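PDB 6NXI: FAD:protein FMN transferase from Vibrio cholerae, which probably transfers the FMN moiety of FAD, with the help of magnesium, onto the hydroxyl group of a threonine in a target flavoprotein. Local coordinates for residues S60-H65 with L149-S154; G218-A223 with T259-S264. All blocks are in the same frame, centred on the assembly; numbering follows the deposited sequence.

Contact 1. Residues S60-H65 with L149-S154. With FAD (flavin-adenine dinucleotide), chain B.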
loop_
_atom_site.group_PDB
_atom_site.type_symbol
_atom_site.label_atom_id
_atom_site.label_comp_id
_atom_site.label_asym_id
_atom_site.label_seq_id
_atom_site.Cartn_x
_atom_site.Cartn_y
_atom_site.Cartn_z
ATOM N N SER A 60 -4.966 -1.896 16.870
ATOM C CA SER A 60 -6.393 -2.002 17.301
ATOM C C SER A 60 -6.485 -1.521 18.744
ATOM O O SER A 60 -7.434 -0.818 19.076
ATOM C CB SER A 60 -6.921 -3.366 17.137
ATOM O OG SER A 60 -7.022 -3.655 15.736
ATOM N N ARG A 61 -5.488 -1.852 19.556
ATOM C CA ARG A 61 -5.509 -1.343 20.953
ATOM C C ARG A 61 -5.453 0.189 20.938
ATOM O O ARG A 61 -6.117 0.804 21.831
ATOM C CB ARG A 61 -4.411 -2.029 21.763
ATOM C CG ARG A 61 -4.720 -3.509 21.933
ATOM C CD ARG A 61 -3.747 -4.177 22.854
ATOM N NE ARG A 61 -2.645 -4.762 22.126
ATOM C CZ ARG A 61 -1.372 -4.327 22.129
ATOM N NH1 ARG A 61 -0.996 -3.245 22.806
ATOM N NH2 ARG A 61 -0.493 -4.983 21.408
ATOM N N PHE A 62 -4.730 0.825 20.018
ATOM C CA PHE A 62 -4.753 2.304 19.890
ATOM C C PHE A 62 -6.158 2.765 19.482
ATOM O O PHE A 62 -6.642 3.771 20.005
ATOM C CB PHE A 62 -3.701 2.827 18.928
ATOM C CG PHE A 62 -3.717 4.320 18.778
ATOM C CD1 PHE A 62 -3.483 5.144 19.877
ATOM C CD2 PHE A 62 -4.010 4.915 17.568
ATOM C CE1 PHE A 62 -3.484 6.520 19.741
ATOM C CE2 PHE A 62 -4.018 6.294 17.444
ATOM C CZ PHE A 62 -3.739 7.098 18.527
ATOM N N ASN A 63 -6.764 2.082 18.517
ATOM C CA ASN A 63 -8.138 2.423 18.065
ATOM C C ASN A 63 -9.085 2.285 19.257
ATOM O O ASN A 63 -10.031 3.104 19.320
ATOM C CB ASN A 63 -8.533 1.592 16.843
ATOM C CG ASN A 63 -7.707 1.991 15.639
ATOM O OD1 ASN A 63 -7.166 3.096 15.593
ATOM N ND2 ASN A 63 -7.597 1.088 14.662
ATOM N N GLN A 64 -8.873 1.311 20.144
ATOM C CA GLN A 64 -9.750 1.081 21.333
ATOM C C GLN A 64 -9.452 2.089 22.442
ATOM O O GLN A 64 -10.339 2.291 23.306
ATOM C CB GLN A 64 -9.624 -0.355 21.825
ATOM C CG GLN A 64 -10.133 -1.346 20.799
ATOM C CD GLN A 64 -9.462 -2.684 20.930
ATOM O OE1 GLN A 64 -8.974 -3.027 22.007
ATOM N NE2 GLN A 64 -9.412 -3.435 19.834
ATOM N N HIS A 65 -8.298 2.741 22.401
ATOM C CA HIS A 65 -7.853 3.733 23.425
ATOM C C HIS A 65 -8.709 5.012 23.322
ATOM O O HIS A 65 -8.924 5.474 22.210
ATOM C CB HIS A 65 -6.359 3.940 23.194
ATOM C CG HIS A 65 -5.698 4.903 24.113
ATOM N ND1 HIS A 65 -5.389 4.554 25.408
ATOM C CD2 HIS A 65 -5.214 6.151 23.910
ATOM C CE1 HIS A 65 -4.755 5.555 25.976
ATOM N NE2 HIS A 65 -4.647 6.558 25.104
ATOM N N LEU A 149 -11.258 8.145 17.073
ATOM C CA LEU A 149 -10.308 8.133 15.927
ATOM C C LEU A 149 -9.985 6.670 15.655
ATOM O O LEU A 149 -9.764 5.937 16.616
ATOM C CB LEU A 149 -9.022 8.925 16.207
ATOM C CG LEU A 149 -8.296 9.407 14.948
ATOM C CD1 LEU A 149 -8.983 10.611 14.338
ATOM C CD2 LEU A 149 -6.864 9.739 15.256
ATOM N N TYR A 150 -9.987 6.257 14.393
ATOM C CA TYR A 150 -9.701 4.849 14.027
ATOM C C TYR A 150 -8.711 4.888 12.866
ATOM O O TYR A 150 -9.048 5.352 11.780
ATOM C CB TYR A 150 -11.006 4.148 13.668
ATOM C CG TYR A 150 -10.953 2.659 13.429
ATOM C CD1 TYR A 150 -10.254 2.116 12.356
ATOM C CD2 TYR A 150 -11.615 1.765 14.263
ATOM C CE1 TYR A 150 -10.191 0.752 12.163
ATOM C CE2 TYR A 150 -11.561 0.390 14.071
ATOM C CZ TYR A 150 -10.873 -0.123 12.988
ATOM O OH TYR A 150 -10.832 -1.487 12.838
ATOM N N VAL A 151 -7.477 4.495 13.132
ATOM C CA VAL A 151 -6.367 4.534 12.138
ATOM C C VAL A 151 -6.356 3.177 11.444
ATOM O O VAL A 151 -6.451 2.132 12.116
ATOM C CB VAL A 151 -5.017 4.810 12.836
ATOM C CG1 VAL A 151 -3.874 4.671 11.877
ATOM C CG2 VAL A 151 -5.000 6.186 13.490
ATOM N N ASP A 152 -6.241 3.228 10.126
ATOM C CA ASP A 152 -6.204 2.073 9.208
ATOM C C ASP A 152 -4.888 2.157 8.440
ATOM O O ASP A 152 -4.651 3.194 7.789
ATOM C CB ASP A 152 -7.389 2.209 8.273
ATOM C CG ASP A 152 -7.475 1.152 7.198
ATOM O OD1 ASP A 152 -6.606 0.303 7.121
ATOM O OD2 ASP A 152 -8.480 1.193 6.463
ATOM N N LEU A 153 -3.992 1.179 8.598
ATOM C CA LEU A 153 -2.722 1.205 7.864
ATOM C C LEU A 153 -2.761 0.226 6.685
ATOM O O LEU A 153 -1.697 -0.101 6.184
ATOM C CB LEU A 153 -1.557 0.908 8.815
ATOM C CG LEU A 153 -1.464 1.890 9.983
ATOM C CD1 LEU A 153 -0.363 1.475 10.952
ATOM C CD2 LEU A 153 -1.241 3.295 9.469
ATOM N N SER A 154 -3.942 -0.100 6.189
ATOM C CA SER A 154 -4.086 -1.067 5.057
ATOM C C SER A 154 -3.319 -0.605 3.826
ATOM O O SER A 154 -2.947 -1.456 2.976
ATOM C CB SER A 154 -5.568 -1.239 4.747
ATOM O OG SER A 154 -6.177 -1.965 5.793
HETATM P PA FAD B . -4.302 0.288 -1.343
HETATM O O1A FAD B . -4.828 0.834 -2.622
HETATM O O2A FAD B . -2.843 0.178 -1.137
HETATM O O5B FAD B . -4.917 1.098 -0.110
HETATM C C5B FAD B . -6.358 0.987 0.031
HETATM C C4B FAD B . -6.744 0.683 1.458
HETATM O O4B FAD B . -6.319 1.725 2.371
HETATM C C3B FAD B . -8.259 0.572 1.625
HETATM O O3B FAD B . -8.665 -0.788 1.471
HETATM C C2B FAD B . -8.496 1.135 3.031
HETATM O O2B FAD B . -8.264 0.155 4.017
HETATM C C1B FAD B . -7.428 2.218 3.117
HETATM N N9A FAD B . -7.777 3.515 2.578
HETATM C C8A FAD B . -8.830 3.855 1.716
HETATM N N7A FAD B . -8.754 5.105 1.329
HETATM C C5A FAD B . -7.662 5.646 1.978
HETATM C C6A FAD B . -7.115 6.938 1.980
HETATM N N6A FAD B . -7.569 7.955 1.226
HETATM N N1A FAD B . -5.990 7.112 2.701
HETATM C C2A FAD B . -5.525 6.085 3.440
HETATM N N3A FAD B . -5.957 4.819 3.513
HETATM C C4A FAD B . -7.053 4.672 2.749
HETATM N N1 FAD B . -7.812 -8.059 5.098
HETATM C C2 FAD B . -8.618 -9.047 5.622
HETATM O O2 FAD B . -9.666 -9.383 5.027
HETATM N N3 FAD B . -8.293 -9.705 6.765
HETATM C C4 FAD B . -7.162 -9.413 7.482
HETATM O O4 FAD B . -6.914 -10.002 8.525
HETATM C C4X FAD B . -6.309 -8.373 6.984
HETATM N N5 FAD B . -5.222 -8.059 7.659
HETATM C C5X FAD B . -4.424 -7.053 7.168
HETATM C C6 FAD B . -3.268 -6.684 7.887
HETATM C C7 FAD B . -2.411 -5.689 7.466
HETATM C C7M FAD B . -1.186 -5.350 8.285
HETATM C C8 FAD B . -2.700 -5.025 6.250
HETATM C C8M FAD B . -1.817 -3.919 5.734
HETATM C C9 FAD B . -3.845 -5.378 5.528
HETATM C C9A FAD B . -4.716 -6.389 5.956
HETATM N N10 FAD B . -5.884 -6.748 5.272
HETATM C C10 FAD B . -6.715 -7.744 5.755
HETATM C "C1'" FAD B . -6.196 -6.126 3.967
HETATM C "C2'" FAD B . -6.756 -4.752 4.051
HETATM O "O2'" FAD B . -8.018 -4.766 4.712
HETATM C "C3'" FAD B . -6.946 -4.199 2.628
HETATM O "O3'" FAD B . -7.879 -4.946 1.880
HETATM C "C4'" FAD B . -5.687 -4.203 1.781
HETATM O "O4'" FAD B . -4.581 -3.834 2.590
HETATM C "C5'" FAD B . -5.836 -3.334 0.548
HETATM O "O5'" FAD B . -4.536 -3.230 -0.082
HETATM P P FAD B . -4.432 -2.624 -1.541
HETATM O O1P FAD B . -5.455 -3.174 -2.427
HETATM O O2P FAD B . -2.947 -2.718 -1.811
HETATM O O3P FAD B . -4.906 -1.149 -1.188
HETATM O O HOH W 1 -8.815 -1.783 14.845
HETATM O O HOH W 2 -11.820 3.637 17.331
#
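Asn63 meets the extended backbone of Val151 with both ends of its amide. OD1 of Asn63 accepts from Val151 N at 2.8 Å, the donor standing above the carbonyl plane, while Asn63 ND2 donates a hydrogen bond to Val151 O at 3.0 Å, the acceptor lying close to the plane of the Asn63 amide. A side-chain amide can take the place of a strand partner, and Val151, in a loop without regular structure, is an instance. The same amide is stacked on the Tyr150 ring, the planes 20° apart and ND2 3.5 Å above the ring centre. CG of Asn63, anti to the carbonyl carbon (chi1 -68°), carries the amide off the helix onto both partners. Phe62 adds an apolar touch, its CE2 lying 4.1 Å from Val151 CG2. Further out, one water joins Ser60 OG to Asn63 ND2; a second bridges Asn63 O and Leu149 O. Lys144 also ties the two segments, donating to Phe62 O and Leu149 O. Asp152 OD1 accepts from Ser154 N, forming an Asx turn, and also from Ser154 OG, while Asp152 OD2 accepts from FAD O2B at 2.7 Å. The contact thus joins helix 58-64 to the loop whose next residues, Asp152 to Ser154, line the FAD pocket of this ApbE-family protein.

Contact 2. Residues G218-A223 with T259-S264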
loop_
_atom_site.group_PDB
_atom_site.type_symbol
_atom_site.label_atom_id
_atom_site.label_comp_id
_atom_site.label_asym_id
_atom_site.label_seq_id
_atom_site.Cartn_x
_atom_site.Cartn_y
_atom_site.Cartn_z
ATOM N N GLY A 218 14.707 -2.899 -11.966
ATOM C CA GLY A 218 15.996 -3.034 -11.286
ATOM C C GLY A 218 15.797 -3.115 -9.786
ATOM O O GLY A 218 14.838 -3.800 -9.347
ATOM N N ASP A 219 16.685 -2.514 -9.011
ATOM C CA ASP A 219 16.686 -2.646 -7.534
ATOM C C ASP A 219 15.750 -1.575 -6.982
ATOM O O ASP A 219 16.180 -0.436 -6.715
ATOM C CB ASP A 219 18.088 -2.563 -6.947
ATOM C CG ASP A 219 19.005 -3.706 -7.326
ATOM O OD1 ASP A 219 18.548 -4.656 -8.030
ATOM O OD2 ASP A 219 20.233 -3.580 -7.015
ATOM N N TYR A 220 14.485 -1.926 -6.896
ATOM C CA TYR A 220 13.389 -0.961 -6.636
ATOM C C TYR A 220 12.197 -1.713 -6.068
ATOM O O TYR A 220 12.067 -2.941 -6.258
ATOM C CB TYR A 220 12.881 -0.308 -7.930
ATOM C CG TYR A 220 13.164 1.156 -8.142
ATOM C CD1 TYR A 220 13.021 2.083 -7.126
ATOM C CD2 TYR A 220 13.414 1.642 -9.416
ATOM C CE1 TYR A 220 13.257 3.431 -7.333
ATOM C CE2 TYR A 220 13.642 2.988 -9.643
ATOM C CZ TYR A 220 13.572 3.885 -8.591
ATOM O OH TYR A 220 13.769 5.220 -8.790
ATOM N N ALA A 221 11.316 -0.970 -5.406
ATOM C CA ALA A 221 9.971 -1.444 -5.049
ATOM C C ALA A 221 8.957 -0.823 -6.006
ATOM O O ALA A 221 9.210 0.260 -6.564
ATOM C CB ALA A 221 9.653 -1.075 -3.625
ATOM N N ILE A 222 7.912 -1.586 -6.225
ATOM C CA ILE A 222 6.775 -1.212 -7.087
ATOM C C ILE A 222 5.477 -1.458 -6.346
ATOM O O ILE A 222 5.221 -2.565 -5.918
ATOM C CB ILE A 222 6.807 -2.014 -8.410
ATOM C CG1 ILE A 222 8.186 -2.088 -9.040
ATOM C CG2 ILE A 222 5.764 -1.409 -9.319
ATOM C CD1 ILE A 222 9.012 -3.317 -8.636
ATOM N N ALA A 223 4.580 -0.484 -6.390
ATOM C CA ALA A 223 3.244 -0.606 -5.785
ATOM C C ALA A 223 2.244 -0.112 -6.801
ATOM O O ALA A 223 2.537 0.852 -7.544
ATOM C CB ALA A 223 3.112 0.183 -4.517
ATOM N N THR A 259 0.752 3.218 -10.698
ATOM C CA THR A 259 1.977 2.454 -10.397
ATOM C C THR A 259 3.084 3.426 -9.968
ATOM O O THR A 259 3.369 4.367 -10.703
ATOM C CB THR A 259 2.428 1.650 -11.618
ATOM O OG1 THR A 259 1.295 0.870 -12.014
ATOM C CG2 THR A 259 3.599 0.765 -11.242
ATOM N N VAL A 260 3.720 3.155 -8.815
ATOM C CA VAL A 260 4.793 3.987 -8.245
ATOM C C VAL A 260 6.021 3.105 -8.000
ATOM O O VAL A 260 5.884 2.013 -7.415
ATOM C CB VAL A 260 4.326 4.674 -6.944
ATOM C CG1 VAL A 260 5.467 5.454 -6.334
ATOM C CG2 VAL A 260 3.112 5.562 -7.168
ATOM N N LEU A 261 7.179 3.606 -8.410
ATOM C CA LEU A 261 8.480 3.043 -7.970
ATOM C C LEU A 261 9.067 3.882 -6.830
ATOM O O LEU A 261 9.032 5.110 -6.874
ATOM C CB LEU A 261 9.451 3.029 -9.135
ATOM C CG LEU A 261 8.920 2.478 -10.449
ATOM C CD1 LEU A 261 10.020 2.530 -11.526
ATOM C CD2 LEU A 261 8.398 1.085 -10.268
ATOM N N ASP A 262 9.667 3.195 -5.868
ATOM C CA ASP A 262 10.449 3.850 -4.788
ATOM C C ASP A 262 11.416 2.789 -4.262
ATOM O O ASP A 262 11.064 1.638 -4.320
ATOM C CB ASP A 262 9.563 4.376 -3.663
ATOM C CG ASP A 262 10.262 5.330 -2.702
ATOM O OD1 ASP A 262 10.303 6.530 -3.040
ATOM O OD2 ASP A 262 10.810 4.856 -1.654
ATOM N N LYS A 263 12.519 3.212 -3.695
ATOM C CA LYS A 263 13.445 2.288 -3.006
ATOM C C LYS A 263 12.731 1.560 -1.855
ATOM O O LYS A 263 13.114 0.423 -1.536
ATOM C CB LYS A 263 14.666 3.083 -2.529
ATOM C CG LYS A 263 15.554 3.603 -3.662
ATOM C CD LYS A 263 16.241 2.508 -4.455
ATOM C CE LYS A 263 17.292 3.031 -5.413
ATOM N NZ LYS A 263 17.409 2.118 -6.575
ATOM N N SER A 264 11.706 2.157 -1.247
ATOM C CA SER A 264 10.893 1.578 -0.164
ATOM C C SER A 264 9.519 1.171 -0.679
ATOM O O SER A 264 8.834 2.004 -1.260
ATOM C CB SER A 264 10.745 2.550 0.996
ATOM O OG SER A 264 9.704 2.133 1.831
#
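The Tyr220 ring is covered on both faces by residues of 259-264. Leu261 CB sits 4.0 Å from the ring centroid, directly on the normal, in a CH-pi contact. The ammonium of Lys263 lies over the opposite face as a cation-pi partner, NZ 4.5 Å from the centroid, and Lys263 N approaches the ring edge in its plane. A bend at chi2 (-66°) folds the lysine chain back across the strand end, where NZ also donates to Asp219 O at 2.8 Å, almost in line with the carbonyl. Past the tyrosine the strands run antiparallel. Ala221 with Asp262 and Ala223 with Val260 are hydrogen-bonded pairs. Between them comes the non-hydrogen-bonded pair Ile222 and Leu261, whose side chains lie alongside each other; Ile222 CG1 to Leu261 CD2, at 3.4 Å, is tight. Thr259 CG2 extends this apolar row on Ile222 CG2. Asp262 OD2 accepts from Ser264 N in an Asx turn, and Ser264, at the N-cap, has its OG bonded both to Thr267 N and to Asp163 OD2. Helix 265-278 covers the face bearing Ala221, Ala223 and Val260, whereas strand 199-203 meets Ile222 and Thr259 on the other; strands 184-188 and 294-299 flank the pair within the sheet.

Overall arrangement
Both segments of contact 1 precede those of contact 2 in the sequence, and the two contacts lie on opposite sides of the chain's centre, their centres about 27 Å apart and their nearest atoms about 10 Å apart. Contact 1 joins helix 58-64 to the loop leading to helix 157-171, whereas contact 2 pairs strands 220-225 and 255-262 inside the large antiparallel sheet. Neither shares an element with the other, but helix 157-171 reaches contact 2 through Asp163. The two flank the FAD and magnesium site from different elements: the loop of contact 1 runs directly into Thr155, a magnesium ligand, while contact 2 packs on helix 265-278, which carries Asp269 and Thr273, and adjoins strand 184-188 with Glu184.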